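PDB 5M9N: tudor domain-containing protein 1 from Homo sapiens, which probably acts in the piRNA pathway that silences transposable elements during spermatogenesis, using Tudor domains that bind arginine-methylated peptides of partners such as Piwi proteins. Local coordinates for residues Leu68-Tyr82 / Ser127-Leu139. Numbering follows the deposited sequence.
Sequences LSKYCDQLPPRSDFY and SLMRLCPIIPKLL. With EDO (1,2-ethanediol), chain D.
C72 and C132 are joined by a disulfide, SG to SG 2.2 Å with a chi3 of -84°, that ties helix 58-73, near its C-terminal part, to the short strand 131-132 at the edge of the five-stranded antiparallel Tudor sheet. The extended Tudor domain thereby illustrates how a covalent link can sit within a small apolar cluster. Beside the bridge, CD2 of L75 lies 3.3 Å from C132 SG, and the same sulfur stands obliquely to the ring of Y71. That ring is clasped between two leucines: L138 CD1 makes a CH-pi contact over one face, 3.8 Å from the centroid, while L75 CD1 sits over the opposite face. A chi1 of 158° swings the ring of Y71 away from its own backbone N and across to P133, where its hydroxyl OH donates to P133 O at 2.7 Å, arriving well above the carbonyl plane. L68 CD2 extends the cluster against L138 CD1, while C90 and W99 of the sheet back the disulfide. The loose side is the exposed, poorly ordered loop of residues 76-79, which meets M129 only marginally through S79; here a 1,2-ethanediol, probably from the crystallisation liquor, lies between M129, L128 and the backbone at F81, held by weak hydrogen bonds. After the loop, F81 packs against P133 in a second tight patch, a CH-pi contact in which P133 CD stands almost directly over the ring centre, 3.7 Å from the centroid and 6° off the normal.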
# COMPACT_ATOMS: atom_id res chain seq x y z
N LEU A 68 11.72 -13.34 1.09
CA LEU A 68 12.20 -12.49 -0.02
C LEU A 68 13.73 -12.27 0.09
O LEU A 68 14.43 -12.26 -0.90
CB LEU A 68 11.46 -11.15 -0.01
CG LEU A 68 10.14 -11.12 -0.78
CD1 LEU A 68 9.32 -9.88 -0.41
CD2 LEU A 68 10.39 -11.15 -2.30
N SER A 69 14.19 -12.08 1.32
CA SER A 69 15.59 -11.85 1.65
C SER A 69 16.38 -13.11 1.34
O SER A 69 17.42 -13.05 0.71
CB SER A 69 15.70 -11.55 3.15
OG SER A 69 17.07 -11.63 3.54
N LYS A 70 15.86 -14.25 1.75
CA LYS A 70 16.50 -15.51 1.46
C LYS A 70 16.62 -15.79 -0.04
O LYS A 70 17.65 -16.24 -0.52
CB LYS A 70 15.71 -16.62 2.12
CG LYS A 70 16.35 -17.97 1.94
CD LYS A 70 15.60 -19.01 2.74
CE LYS A 70 16.19 -20.40 2.50
NZ LYS A 70 15.42 -21.43 3.25
N TYR A 71 15.54 -15.48 -0.76
CA TYR A 71 15.43 -15.77 -2.16
C TYR A 71 16.32 -14.83 -2.96
O TYR A 71 17.10 -15.30 -3.80
CB TYR A 71 13.95 -15.67 -2.60
CG TYR A 71 13.76 -15.42 -4.09
CD1 TYR A 71 13.84 -16.47 -5.02
CD2 TYR A 71 13.52 -14.14 -4.56
CE1 TYR A 71 13.68 -16.22 -6.39
CE2 TYR A 71 13.36 -13.87 -5.93
CZ TYR A 71 13.42 -14.91 -6.83
OH TYR A 71 13.24 -14.61 -8.15
N CYS A 72 16.21 -13.52 -2.72
CA CYS A 72 17.02 -12.55 -3.46
C CYS A 72 18.51 -12.71 -3.21
O CYS A 72 19.29 -12.49 -4.12
CB CYS A 72 16.58 -11.11 -3.19
SG CYS A 72 14.93 -10.77 -3.86
N ASP A 73 18.90 -13.19 -2.02
CA ASP A 73 20.32 -13.48 -1.75
C ASP A 73 20.96 -14.59 -2.59
O ASP A 73 22.17 -14.62 -2.74
CB ASP A 73 20.55 -13.76 -0.25
CG ASP A 73 20.37 -12.52 0.59
OD1 ASP A 73 20.17 -11.41 0.05
OD2 ASP A 73 20.38 -12.63 1.81
N GLN A 74 20.15 -15.49 -3.13
CA GLN A 74 20.63 -16.56 -3.97
C GLN A 74 20.71 -16.22 -5.42
O GLN A 74 21.20 -17.04 -6.22
CB GLN A 74 19.75 -17.76 -3.83
CG GLN A 74 19.84 -18.35 -2.45
CD GLN A 74 18.91 -19.50 -2.35
OE1 GLN A 74 19.25 -20.60 -2.76
NE2 GLN A 74 17.70 -19.26 -1.87
N LEU A 75 20.20 -15.05 -5.79
CA LEU A 75 20.31 -14.55 -7.16
C LEU A 75 21.68 -13.86 -7.31
O LEU A 75 21.97 -12.91 -6.55
CB LEU A 75 19.17 -13.57 -7.51
CG LEU A 75 17.80 -14.10 -7.97
CD1 LEU A 75 17.31 -15.29 -7.19
CD2 LEU A 75 16.76 -13.00 -7.86
N PRO A 76 22.52 -14.30 -8.28
CA PRO A 76 23.79 -13.62 -8.48
C PRO A 76 23.49 -12.32 -9.21
O PRO A 76 23.37 -12.34 -10.43
CB PRO A 76 24.58 -14.60 -9.37
CG PRO A 76 23.53 -15.35 -10.14
CD PRO A 76 22.21 -15.20 -9.41
N PRO A 77 23.37 -11.18 -8.47
CA PRO A 77 22.63 -10.00 -8.95
C PRO A 77 23.32 -9.20 -10.08
O PRO A 77 23.48 -7.98 -10.00
CB PRO A 77 22.49 -9.16 -7.67
CG PRO A 77 23.78 -9.41 -6.97
CD PRO A 77 24.19 -10.83 -7.29
N ARG A 78 23.68 -9.92 -11.15
CA ARG A 78 24.42 -9.37 -12.28
C ARG A 78 23.49 -9.27 -13.49
O ARG A 78 23.42 -10.17 -14.34
CB ARG A 78 25.67 -10.22 -12.59
CG ARG A 78 26.58 -9.68 -13.71
CD ARG A 78 27.97 -9.28 -13.22
NE ARG A 78 28.98 -9.28 -14.30
CZ ARG A 78 30.31 -9.11 -14.13
NH1 ARG A 78 30.84 -8.90 -12.93
NH2 ARG A 78 31.11 -9.15 -15.19
N SER A 79 22.72 -8.19 -13.47
CA SER A 79 22.46 -7.36 -14.67
C SER A 79 21.54 -7.91 -15.78
O SER A 79 21.21 -9.10 -15.82
CB SER A 79 23.81 -6.88 -15.28
OG SER A 79 24.71 -6.38 -14.29
N ASP A 80 21.16 -7.01 -16.69
CA ASP A 80 20.25 -7.30 -17.81
C ASP A 80 18.80 -7.61 -17.34
O ASP A 80 18.01 -8.12 -18.14
CB ASP A 80 20.82 -8.40 -18.73
CG ASP A 80 20.55 -8.14 -20.24
OD1 ASP A 80 19.46 -7.62 -20.61
OD2 ASP A 80 21.45 -8.45 -21.07
N PHE A 81 18.44 -7.30 -16.09
CA PHE A 81 17.02 -7.38 -15.66
C PHE A 81 16.32 -6.05 -15.97
O PHE A 81 16.66 -4.99 -15.46
CB PHE A 81 16.86 -7.81 -14.19
CG PHE A 81 15.43 -7.99 -13.78
CD1 PHE A 81 14.55 -8.81 -14.51
CD2 PHE A 81 14.91 -7.29 -12.66
CE1 PHE A 81 13.21 -8.96 -14.14
CE2 PHE A 81 13.57 -7.45 -12.30
CZ PHE A 81 12.73 -8.28 -13.02
N TYR A 82 15.36 -6.14 -16.87
CA TYR A 82 14.60 -5.05 -17.34
C TYR A 82 13.17 -5.52 -17.32
O TYR A 82 12.65 -5.98 -18.35
CB TYR A 82 15.02 -4.63 -18.77
CG TYR A 82 16.36 -3.96 -18.83
CD1 TYR A 82 16.49 -2.58 -18.67
CD2 TYR A 82 17.52 -4.70 -19.08
CE1 TYR A 82 17.74 -1.97 -18.71
CE2 TYR A 82 18.78 -4.11 -19.13
CZ TYR A 82 18.89 -2.75 -18.95
OH TYR A 82 20.14 -2.17 -19.01
N SER A 127 17.55 2.56 -8.91
CA SER A 127 18.46 1.87 -9.79
C SER A 127 17.97 0.46 -10.11
O SER A 127 17.53 -0.28 -9.22
CB SER A 127 19.81 1.81 -9.08
OG SER A 127 20.73 1.09 -9.88
N LEU A 128 18.11 0.04 -11.37
CA LEU A 128 17.90 -1.38 -11.75
C LEU A 128 18.71 -2.41 -10.94
O LEU A 128 18.27 -3.56 -10.79
CB LEU A 128 18.16 -1.59 -13.26
CG LEU A 128 17.25 -0.89 -14.26
CD1 LEU A 128 17.71 -1.18 -15.68
CD2 LEU A 128 15.84 -1.37 -14.16
N MET A 129 19.83 -1.98 -10.37
CA MET A 129 20.62 -2.84 -9.52
C MET A 129 19.81 -3.22 -8.25
O MET A 129 20.12 -4.23 -7.64
CB MET A 129 21.93 -2.17 -9.12
CG MET A 129 22.80 -1.66 -10.26
SD MET A 129 23.67 -3.06 -10.98
CE MET A 129 24.40 -2.30 -12.46
N ARG A 130 18.76 -2.46 -7.89
CA ARG A 130 17.97 -2.73 -6.66
C ARG A 130 16.69 -3.49 -7.02
O ARG A 130 15.84 -3.71 -6.16
CB ARG A 130 17.74 -1.41 -5.84
CG ARG A 130 19.06 -0.95 -5.22
CD ARG A 130 19.16 0.42 -4.56
NE ARG A 130 18.57 0.31 -3.29
CZ ARG A 130 19.11 0.45 -2.09
NH1 ARG A 130 20.34 0.88 -1.84
NH2 ARG A 130 18.33 0.16 -1.11
N LEU A 131 16.56 -3.95 -8.28
CA LEU A 131 15.44 -4.84 -8.63
C LEU A 131 15.96 -6.24 -8.92
O LEU A 131 17.06 -6.34 -9.40
CB LEU A 131 14.63 -4.32 -9.79
CG LEU A 131 14.29 -2.82 -9.78
CD1 LEU A 131 13.74 -2.38 -11.15
CD2 LEU A 131 13.33 -2.52 -8.67
N CYS A 132 15.13 -7.27 -8.66
CA CYS A 132 15.41 -8.74 -8.66
C CYS A 132 14.11 -9.22 -9.38
O CYS A 132 13.01 -8.69 -9.09
CB CYS A 132 15.64 -9.21 -7.06
SG CYS A 132 15.10 -10.73 -6.08
N PRO A 133 14.16 -10.20 -10.31
CA PRO A 133 12.84 -10.82 -10.64
C PRO A 133 12.23 -11.64 -9.48
O PRO A 133 12.94 -11.96 -8.54
CB PRO A 133 13.16 -11.75 -11.81
CG PRO A 133 14.63 -11.98 -11.72
CD PRO A 133 15.27 -10.81 -11.08
N ILE A 134 10.92 -11.89 -9.57
CA ILE A 134 10.15 -12.62 -8.56
C ILE A 134 9.73 -13.94 -9.17
O ILE A 134 9.71 -14.11 -10.40
CB ILE A 134 8.91 -11.80 -8.06
CG1 ILE A 134 8.44 -12.28 -6.66
CG2 ILE A 134 7.78 -11.81 -9.09
CD1 ILE A 134 7.72 -11.22 -5.85
N ILE A 135 9.40 -14.88 -8.30
CA ILE A 135 8.81 -16.17 -8.70
C ILE A 135 7.40 -16.33 -8.14
O ILE A 135 7.08 -15.68 -7.15
CB ILE A 135 9.69 -17.34 -8.29
CG1 ILE A 135 9.99 -17.27 -6.80
CG2 ILE A 135 10.97 -17.31 -9.12
CD1 ILE A 135 10.42 -18.61 -6.27
N PRO A 136 6.57 -17.20 -8.74
CA PRO A 136 5.16 -17.27 -8.34
C PRO A 136 4.96 -17.74 -6.89
O PRO A 136 3.97 -17.36 -6.28
CB PRO A 136 4.54 -18.28 -9.32
CG PRO A 136 5.53 -18.41 -10.42
CD PRO A 136 6.85 -18.24 -9.74
N LYS A 137 5.89 -18.52 -6.33
CA LYS A 137 5.78 -18.85 -4.89
C LYS A 137 5.69 -17.60 -4.04
O LYS A 137 4.95 -17.58 -3.09
CB LYS A 137 6.96 -19.71 -4.42
CG LYS A 137 6.92 -20.16 -2.95
CD LYS A 137 6.24 -21.52 -2.75
CE LYS A 137 5.83 -21.80 -1.29
NZ LYS A 137 5.32 -23.20 -1.06
N LEU A 138 6.40 -16.53 -4.39
CA LEU A 138 6.43 -15.35 -3.53
C LEU A 138 5.21 -14.43 -3.71
O LEU A 138 5.13 -13.42 -3.01
CB LEU A 138 7.73 -14.58 -3.71
CG LEU A 138 8.96 -15.30 -3.16
CD1 LEU A 138 10.26 -14.73 -3.70
CD2 LEU A 138 8.93 -15.24 -1.64
N LEU A 139 4.32 -14.77 -4.64
CA LEU A 139 3.02 -14.11 -4.84
C LEU A 139 1.83 -14.83 -4.22
O LEU A 139 0.69 -14.49 -4.49
CB LEU A 139 2.75 -13.90 -6.36
CG LEU A 139 3.75 -13.05 -7.11
CD1 LEU A 139 3.38 -12.96 -8.59
CD2 LEU A 139 3.76 -11.67 -6.51
C1 EDO D . 20.35 -3.66 -15.59
O1 EDO D . 20.09 -4.96 -15.05
C2 EDO D . 21.80 -3.26 -15.35
O2 EDO D . 22.13 -3.52 -13.98